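Local structure of DUF574 domain-containing protein (Thermobifida fusca, 2QE6) at residues A76-F81 with P158-L163; L84-P89 with V107-I112. The protein is of uncharacterised function but binds S-adenosylmethionine and is probably a methyltransferase. The protein carries 1 engineered substitution. All coordinates share one frame; numbering follows the deposited sequence. Where two conformers were deposited one is given.

Contact 1 of 2, residues A76-F81 with P158-L163; sequences AGISQF and PAAIML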
ATOM      1  N   ALA A  76       5.791  -0.154  18.170  1.00 33.67           N
ATOM      2  CA  ALA A  76       6.557   1.050  17.817  1.00 33.35           C
ATOM      3  C   ALA A  76       5.951   2.353  18.369  1.00 35.70           C
ATOM      4  O   ALA A  76       6.592   3.407  18.349  1.00 38.12           O
ATOM      5  CB  ALA A  76       6.744   1.140  16.296  1.00 32.66           C
ATOM      6  N   GLY A  77       4.716   2.294  18.871  1.00 37.05           N
ATOM      7  CA  GLY A  77       4.093   3.445  19.511  1.00 36.47           C
ATOM      8  C   GLY A  77       3.704   4.612  18.611  1.00 37.50           C
ATOM      9  O   GLY A  77       3.594   5.739  19.101  1.00 37.21           O
ATOM     10  N   ILE A  78       3.462   4.355  17.318  1.00 36.17           N
ATOM     11  CA  ILE A  78       3.180   5.433  16.340  1.00 35.59           C
ATOM     12  C   ILE A  78       1.683   5.767  16.358  1.00 34.90           C
ATOM     13  O   ILE A  78       0.861   4.864  16.327  1.00 31.91           O
ATOM     14  CB  ILE A  78       3.587   5.041  14.931  1.00 36.39           C
ATOM     15  CG1 ILE A  78       5.115   4.819  14.808  1.00 32.83           C
ATOM     16  CG2 ILE A  78       3.058   6.061  13.894  1.00 37.82           C
ATOM     17  CD1 ILE A  78       6.015   6.022  15.012  1.00 29.30           C
ATOM     18  N   SER A  79       1.344   7.057  16.411  1.00 31.22           N
ATOM     19  CA  SER A  79      -0.046   7.497  16.469  1.00 32.74           C
ATOM     20  C   SER A  79      -0.513   8.243  15.227  1.00 31.25           C
ATOM     21  O   SER A  79      -1.637   8.664  15.202  1.00 30.19           O
ATOM     22  CB  SER A  79      -0.292   8.357  17.724  1.00 28.02           C
ATOM     23  OG  SER A  79      -0.000   7.592  18.853  1.00 40.88           O
ATOM     24  N   GLN A  80       0.327   8.318  14.180  1.00 32.64           N
ATOM     25  CA  GLN A  80       0.082   9.152  13.004  1.00 33.73           C
ATOM     26  C   GLN A  80       0.489   8.361  11.792  1.00 30.93           C
ATOM     27  O   GLN A  80       1.641   7.976  11.718  1.00 32.54           O
ATOM     28  CB  GLN A  80       0.970  10.417  12.994  1.00 36.53           C
ATOM     29  CG  GLN A  80       1.025  11.190  14.288  1.00 33.46           C
ATOM     30  CD  GLN A  80       1.655  12.566  14.159  1.00 36.28           C
ATOM     31  OE1 GLN A  80       0.957  13.582  14.198  1.00 35.18           O
ATOM     32  NE2 GLN A  80       2.975  12.616  14.056  1.00 26.81           N
ATOM     33  N   PHE A  81      -0.447   8.098  10.876  1.00 31.54           N
ATOM     34  CA  PHE A  81      -0.155   7.321   9.650  1.00 35.56           C
ATOM     35  C   PHE A  81      -0.617   8.100   8.427  1.00 34.01           C
ATOM     36  O   PHE A  81      -1.703   8.716   8.429  1.00 35.52           O
ATOM     37  CB  PHE A  81      -0.860   5.943   9.658  1.00 35.49           C
ATOM     38  CG  PHE A  81      -0.490   5.072  10.816  1.00 33.41           C
ATOM     39  CD1 PHE A  81      -0.956   5.337  12.083  1.00 31.79           C
ATOM     40  CD2 PHE A  81       0.379   4.027  10.654  1.00 34.68           C
ATOM     41  CE1 PHE A  81      -0.592   4.540  13.158  1.00 36.37           C
ATOM     42  CE2 PHE A  81       0.757   3.233  11.744  1.00 31.73           C
ATOM     43  CZ  PHE A  81       0.260   3.483  12.979  1.00 33.59           C
ATOM     44  N   PRO A 158       7.050  11.618  15.653  1.00 36.89           N
ATOM     45  CA  PRO A 158       7.059  10.375  14.854  1.00 35.74           C
ATOM     46  C   PRO A 158       5.762  10.072  14.093  1.00 32.78           C
ATOM     47  O   PRO A 158       4.672  10.258  14.621  1.00 31.76           O
ATOM     48  CB  PRO A 158       7.338   9.298  15.897  1.00 36.73           C
ATOM     49  CG  PRO A 158       8.212  10.010  16.911  1.00 35.58           C
ATOM     50  CD  PRO A 158       7.657  11.410  16.982  1.00 37.08           C
ATOM     51  N   ALA A 159       5.901   9.660  12.827  1.00 32.30           N
ATOM     52  CA  ALA A 159       4.783   9.168  12.041  1.00 31.54           C
ATOM     53  C   ALA A 159       5.221   7.965  11.232  1.00 35.36           C
ATOM     54  O   ALA A 159       6.405   7.688  11.143  1.00 36.91           O
ATOM     55  CB  ALA A 159       4.271  10.262  11.118  1.00 32.27           C
ATOM     56  N   ALA A 160       4.252   7.289  10.617  1.00 34.98           N
ATOM     57  CA  ALA A 160       4.508   6.220   9.661  1.00 34.61           C
ATOM     58  C   ALA A 160       3.958   6.644   8.303  1.00 34.74           C
ATOM     59  O   ALA A 160       2.783   6.969   8.189  1.00 36.89           O
ATOM     60  CB  ALA A 160       3.845   4.936  10.107  1.00 33.72           C
ATOM     61  N   ILE A 161       4.797   6.630   7.267  1.00 37.77           N
ATOM     62  CA  ILE A 161       4.307   6.759   5.884  1.00 36.08           C
ATOM     63  C   ILE A 161       4.324   5.389   5.196  1.00 37.83           C
ATOM     64  O   ILE A 161       5.276   4.622   5.342  1.00 34.66           O
ATOM     65  CB  ILE A 161       5.149   7.759   5.071  1.00 35.32           C
ATOM     66  CG1 ILE A 161       5.004   9.177   5.641  1.00 39.52           C
ATOM     67  CG2 ILE A 161       4.725   7.733   3.618  1.00 40.52           C
ATOM     68  CD1 ILE A 161       5.857  10.239   4.940  1.00 33.65           C
HETATM   69  N   MSE A 162       3.241   5.058   4.507  1.00 36.44           N
HETATM   70  CA  MSE A 162       3.055   3.719   3.939  1.00 34.76           C
HETATM   71  C   MSE A 162       2.933   3.844   2.447  1.00 35.78           C
HETATM   72  O   MSE A 162       2.228   4.712   1.952  1.00 33.96           O
HETATM   73  CB  MSE A 162       1.781   3.089   4.485  1.00 35.75           C
HETATM   74  CG  MSE A 162       1.787   2.884   5.975  1.00 34.17           C
HETATM   75 SE   MSE A 162       0.030   2.477   6.683  0.75 37.91          SE
HETATM   76  CE  MSE A 162      -0.552   0.910   5.665  1.00 30.99           C
ATOM     77  N   LEU A 163       3.719   3.049   1.725  1.00 36.60           N
ATOM     78  CA  LEU A 163       3.537   2.846   0.308  1.00 35.41           C
ATOM     79  C   LEU A 163       3.346   1.334   0.088  1.00 37.93           C
ATOM     80  O   LEU A 163       4.053   0.691  -0.690  1.00 38.80           O
ATOM     81  CB  LEU A 163       4.730   3.389  -0.485  1.00 37.06           C
ATOM     82  CG  LEU A 163       4.811   4.928  -0.536  1.00 40.93           C
ATOM     83  CD1 LEU A 163       5.901   5.431   0.296  1.00 40.62           C
ATOM     84  CD2 LEU A 163       4.994   5.397  -1.972  1.00 50.70           C
TER
HETATM   85  O   HOH W   1       3.510   8.972  16.460  1.00 26.32           O

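Contact 2 of 2, residues L84-P89 with V107-I112; sequences LGSGLP and VVYVDI. With SAM (S-adenosylmethionine), chain F.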
ATOM      1  N   LEU A  84      -0.471   6.046   1.659  1.00 34.81           N
ATOM      2  CA  LEU A  84      -0.407   6.501   0.283  1.00 35.44           C
ATOM      3  C   LEU A  84      -0.757   5.380  -0.702  1.00 37.32           C
ATOM      4  O   LEU A  84      -0.103   4.326  -0.715  1.00 38.65           O
ATOM      5  CB  LEU A  84       1.005   6.971  -0.024  1.00 33.43           C
ATOM      6  CG  LEU A  84       1.489   8.147   0.850  1.00 31.96           C
ATOM      7  CD1 LEU A  84       2.983   8.368   0.601  1.00 38.28           C
ATOM      8  CD2 LEU A  84       0.682   9.436   0.617  1.00 35.82           C
ATOM      9  N   GLY A  85      -1.739   5.637  -1.561  1.00 36.18           N
ATOM     10  CA  GLY A  85      -2.244   4.610  -2.452  1.00 36.70           C
ATOM     11  C   GLY A  85      -3.036   3.636  -1.609  1.00 34.40           C
ATOM     12  O   GLY A  85      -2.798   2.450  -1.660  1.00 38.11           O
ATOM     13  N   SER A  86      -3.976   4.142  -0.824  1.00 39.27           N
ATOM     14  CA  SER A  86      -4.648   3.328   0.189  1.00 39.55           C
ATOM     15  C   SER A  86      -5.460   2.158  -0.359  1.00 40.80           C
ATOM     16  O   SER A  86      -5.690   1.156   0.351  1.00 36.51           O
ATOM     17  CB  SER A  86      -5.639   4.208   0.977  1.00 40.90           C
ATOM     18  OG  SER A  86      -6.619   4.755   0.112  1.00 43.79           O
ATOM     19  N   GLY A  87      -5.990   2.337  -1.578  1.00 36.49           N
ATOM     20  CA  GLY A  87      -6.962   1.422  -2.160  1.00 35.83           C
ATOM     21  C   GLY A  87      -8.363   1.520  -1.593  1.00 36.44           C
ATOM     22  O   GLY A  87      -8.640   2.330  -0.698  1.00 35.62           O
ATOM     23  N   LEU A  88      -9.257   0.686  -2.132  1.00 34.69           N
ATOM     24  CA  LEU A  88     -10.671   0.653  -1.692  1.00 36.76           C
ATOM     25  C   LEU A  88     -10.808  -0.198  -0.416  1.00 35.12           C
ATOM     26  O   LEU A  88      -9.933  -0.981  -0.090  1.00 36.07           O
ATOM     27  CB  LEU A  88     -11.498   0.092  -2.850  1.00 38.32           C
ATOM     28  CG  LEU A  88     -11.568   1.020  -4.076  1.00 33.77           C
ATOM     29  CD1 LEU A  88     -11.965   0.228  -5.290  1.00 34.52           C
ATOM     30  CD2 LEU A  88     -12.664   2.099  -3.792  1.00 30.98           C
ATOM     31  N   PRO A  89     -11.897  -0.050   0.320  1.00 33.87           N
ATOM     32  CA  PRO A  89     -11.883  -0.659   1.636  1.00 36.68           C
ATOM     33  C   PRO A  89     -12.006  -2.198   1.641  1.00 40.81           C
ATOM     34  O   PRO A  89     -12.579  -2.795   0.705  1.00 38.29           O
ATOM     35  CB  PRO A  89     -13.100  -0.039   2.313  1.00 34.25           C
ATOM     36  CG  PRO A  89     -14.024   0.333   1.190  1.00 37.69           C
ATOM     37  CD  PRO A  89     -13.134   0.706   0.052  1.00 38.01           C
ATOM     38  N   VAL A 107      -5.147   8.431  11.042  1.00 34.29           N
ATOM     39  CA  VAL A 107      -4.770   7.915   9.720  1.00 33.42           C
ATOM     40  C   VAL A 107      -5.369   8.814   8.650  1.00 32.56           C
ATOM     41  O   VAL A 107      -6.561   9.197   8.726  1.00 33.92           O
ATOM     42  CB  VAL A 107      -5.245   6.429   9.490  1.00 33.15           C
ATOM     43  CG1 VAL A 107      -4.809   5.924   8.126  1.00 36.99           C
ATOM     44  CG2 VAL A 107      -4.671   5.503  10.586  1.00 33.97           C
ATOM     45  N   VAL A 108      -4.538   9.165   7.675  1.00 35.92           N
ATOM     46  CA  VAL A 108      -4.951   9.935   6.524  1.00 35.80           C
ATOM     47  C   VAL A 108      -4.692   9.061   5.311  1.00 38.51           C
ATOM     48  O   VAL A 108      -3.563   8.679   5.065  1.00 35.75           O
ATOM     49  CB  VAL A 108      -4.171  11.260   6.407  1.00 36.96           C
ATOM     50  CG1 VAL A 108      -4.511  11.967   5.060  1.00 38.93           C
ATOM     51  CG2 VAL A 108      -4.448  12.175   7.643  1.00 29.68           C
ATOM     52  N   TYR A 109      -5.762   8.714   4.593  1.00 38.31           N
ATOM     53  CA  TYR A 109      -5.649   7.902   3.403  1.00 35.86           C
ATOM     54  C   TYR A 109      -5.612   8.771   2.143  1.00 34.29           C
ATOM     55  O   TYR A 109      -6.318   9.755   2.041  1.00 34.58           O
ATOM     56  CB  TYR A 109      -6.838   6.962   3.262  1.00 34.50           C
ATOM     57  CG  TYR A 109      -7.085   5.910   4.326  1.00 37.14           C
ATOM     58  CD1 TYR A 109      -6.381   4.717   4.357  1.00 27.75           C
ATOM     59  CD2 TYR A 109      -8.107   6.070   5.246  1.00 26.91           C
ATOM     60  CE1 TYR A 109      -6.678   3.694   5.319  1.00 37.08           C
ATOM     61  CE2 TYR A 109      -8.410   5.076   6.179  1.00 41.60           C
ATOM     62  CZ  TYR A 109      -7.694   3.889   6.211  1.00 30.47           C
ATOM     63  OH  TYR A 109      -8.070   2.937   7.169  1.00 35.66           O
ATOM     64  N   VAL A 110      -4.824   8.364   1.158  1.00 35.86           N
ATOM     65  CA  VAL A 110      -4.699   9.103  -0.097  1.00 36.51           C
ATOM     66  C   VAL A 110      -4.771   8.091  -1.232  1.00 35.44           C
ATOM     67  O   VAL A 110      -4.088   7.070  -1.181  1.00 35.22           O
ATOM     68  CB  VAL A 110      -3.344   9.860  -0.163  1.00 36.42           C
ATOM     69  CG1 VAL A 110      -3.210  10.664  -1.467  1.00 37.91           C
ATOM     70  CG2 VAL A 110      -3.218  10.772   1.087  1.00 34.84           C
ATOM     71  N   ASP A 111      -5.638   8.347  -2.211  1.00 34.62           N
ATOM     72  CA  ASP A 111      -5.704   7.527  -3.400  1.00 37.97           C
ATOM     73  C   ASP A 111      -6.080   8.377  -4.597  1.00 37.12           C
ATOM     74  O   ASP A 111      -6.729   9.368  -4.468  1.00 35.88           O
ATOM     75  CB  ASP A 111      -6.660   6.333  -3.245  1.00 38.37           C
ATOM     76  CG  ASP A 111      -6.280   5.152  -4.167  1.00 38.16           C
ATOM     77  OD1 ASP A 111      -6.584   5.184  -5.369  1.00 43.08           O
ATOM     78  OD2 ASP A 111      -5.691   4.170  -3.692  1.00 40.28           O
ATOM     79  N   ILE A 112      -5.626   7.957  -5.760  1.00 38.77           N
ATOM     80  CA  ILE A 112      -5.907   8.658  -7.015  0.50 38.09           C
ATOM     81  C   ILE A 112      -7.300   8.306  -7.583  1.00 38.47           C
ATOM     82  O   ILE A 112      -7.907   9.098  -8.279  1.00 39.31           O
ATOM     83  CB  ILE A 112      -4.785   8.369  -8.064  0.50 36.54           C
ATOM     84  CG1 ILE A 112      -4.950   9.239  -9.318  0.50 38.40           C
ATOM     85  CG2 ILE A 112      -4.731   6.868  -8.415  0.50 33.60           C
ATOM     86  CD1 ILE A 112      -4.938  10.716  -9.043  0.50 30.40           C
TER
HETATM   87  N   SAM F 400      -2.209   0.072  -0.426  1.00 28.40           N
HETATM   88  CA  SAM F 400      -3.300  -0.955  -0.654  1.00 30.21           C
HETATM   89  C   SAM F 400      -2.783  -2.325  -0.275  1.00 31.01           C
HETATM   90  O   SAM F 400      -3.559  -3.199   0.095  1.00 31.59           O
HETATM   91  OXT SAM F 400      -1.575  -2.581  -0.364  1.00 28.67           O
HETATM   92  CB  SAM F 400      -3.837  -1.072  -2.093  1.00 27.39           C
HETATM   93  CG  SAM F 400      -2.828  -1.544  -3.153  1.00 28.67           C
HETATM   94  SD  SAM F 400      -3.406  -1.484  -4.882  1.00 14.44           S
HETATM   95  CE  SAM F 400      -5.062  -0.854  -4.514  1.00 42.41           C
HETATM   96  C5' SAM F 400      -2.618   0.086  -5.294  1.00 31.89           C
HETATM   97  C4' SAM F 400      -3.299   1.423  -4.971  1.00 30.30           C
HETATM   98  O4' SAM F 400      -2.372   2.491  -5.189  1.00 27.71           O
HETATM   99  C3' SAM F 400      -4.512   1.742  -5.860  1.00 32.41           C
HETATM  100  O3' SAM F 400      -5.646   2.080  -5.081  1.00 30.91           O
HETATM  101  C2' SAM F 400      -4.092   2.886  -6.768  1.00 33.81           C
HETATM  102  O2' SAM F 400      -5.167   3.708  -7.239  1.00 31.21           O
HETATM  103  C1' SAM F 400      -3.057   3.554  -5.869  1.00 29.72           C
HETATM  104  N9  SAM F 400      -2.120   4.342  -6.670  1.00 29.41           N
HETATM  105  C8  SAM F 400      -1.221   3.918  -7.648  1.00 33.38           C
HETATM  106  N7  SAM F 400      -0.549   5.003  -8.115  1.00 31.49           N
HETATM  107  C5  SAM F 400      -1.003   6.100  -7.429  1.00 32.06           C
HETATM  108  C6  SAM F 400      -0.639   7.453  -7.492  1.00 23.54           C
HETATM  109  N6  SAM F 400       0.307   7.854  -8.386  1.00 27.93           N
HETATM  110  N1  SAM F 400      -1.292   8.329  -6.642  1.00 31.12           N
HETATM  111  C2  SAM F 400      -2.282   7.901  -5.734  1.00 26.56           C
HETATM  112  N3  SAM F 400      -2.647   6.558  -5.681  1.00 27.77           N
HETATM  113  C4  SAM F 400      -1.993   5.689  -6.518  1.00 34.31           C

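Contact 1 of 2, residues A76-F81 with P158-L163
Pro158 O accepts the side-chain amide of Gln80, with NE2 at 3.0 Å and an N-H...O angle of 160°. The oxygen lies near the amide plane of Gln80, whereas NE2 stands above the carbonyl plane of Pro158. With CG anti to its own carbonyl carbon (chi1 -47°), the extended Gln80 chain carries NE2 to Pro158 and leaves OE1 to accept from Asp154 N. A water also links Ser79 N to Pro158 O: it accepts from the first at 2.9 Å and donates to the second, over a distance short enough to be doubtful. With an alanine here instead of Gln80, Pro158 O and Asp154 N would probably each lose this amide partner. Ala160 N donates a hydrogen bond to Gln80 O at 2.9 Å, and the backbones also meet in a CA-H...O contact from Phe81 CA to Ala160 O (3.3 Å). Apolar atoms fill in beside them: Ile78 CD1 reaches Pro158 CB at 3.6 Å, and Ala160 CB lies 3.6 Å from Phe81 CD2. Phe81 and Ala160 form a parallel bridge between strands 80-84 and 160-163. Helix 54-75 packs on Phe81, Ala160 and Met162, while Ala159 N donates to Ser190 OG just before strand 191-197.

Contact 2 of 2, residues L84-P89 with V107-I112
Asp111 OD2 accepts the backbone N of Gly87 at 2.8 Å (N-H...O 152°), on the anti side of the carboxylate and 32° out of its plane. The same oxygen takes O3' of S-adenosylmethionine in a short bond of 2.5 Å, and OD1 takes O2' at 2.8 Å, so the carboxylate grips both ribose hydroxyls. Asp113 N adds a second bond to OD1, and CG turned anti to the backbone N of Asp111 (chi1 -154°) brings the group to the ligand. Gly85 O accepts the amino N of the cofactor at 2.7 Å. Next to these bonds, Val110 O receives Ser86 N at 3.0 Å and, weakly, Gly85 N. A CB on Gly85 would run into O4' of the ribose, and one on Gly87 into the methionine chain. Outward lies packing: Ser86 CB touches Tyr109 CD1 at 3.5 Å, with Tyr109 OH hydrogen-bonded to His95 ND1, and Leu84 CD2 lies alongside Val110 CB at 4.1 Å. A glycine-rich turn after the first strand, facing an acidic residue at the end of the second, is the cofactor site of Rossmann-like methyltransferases.

In the fold
Both contacts are buried and share strand 80-84: contact 1 pairs its beginning with strand 160-163 on one side, contact 2 its end with strand 106-111 on the other. They meet through probable hydrogen bonds Phe81 O to Val108 N and Met162 O to Leu84 N, both 3.0 Å, and their centres lie 14 Å apart. Contact 2 is nearer the middle of the chain, about 8 Å from its centre against 14 Å, and several of its polar groups, those of Asp111 and Gly85 among them, bind the cofactor. Contact 1 reaches out to exposed Pro158, and its polar groups join strand to strand and hold the Gln80 amide. The strand order 3-2-1-4-5-7-6 is that of the Rossmann-like methyltransferase fold.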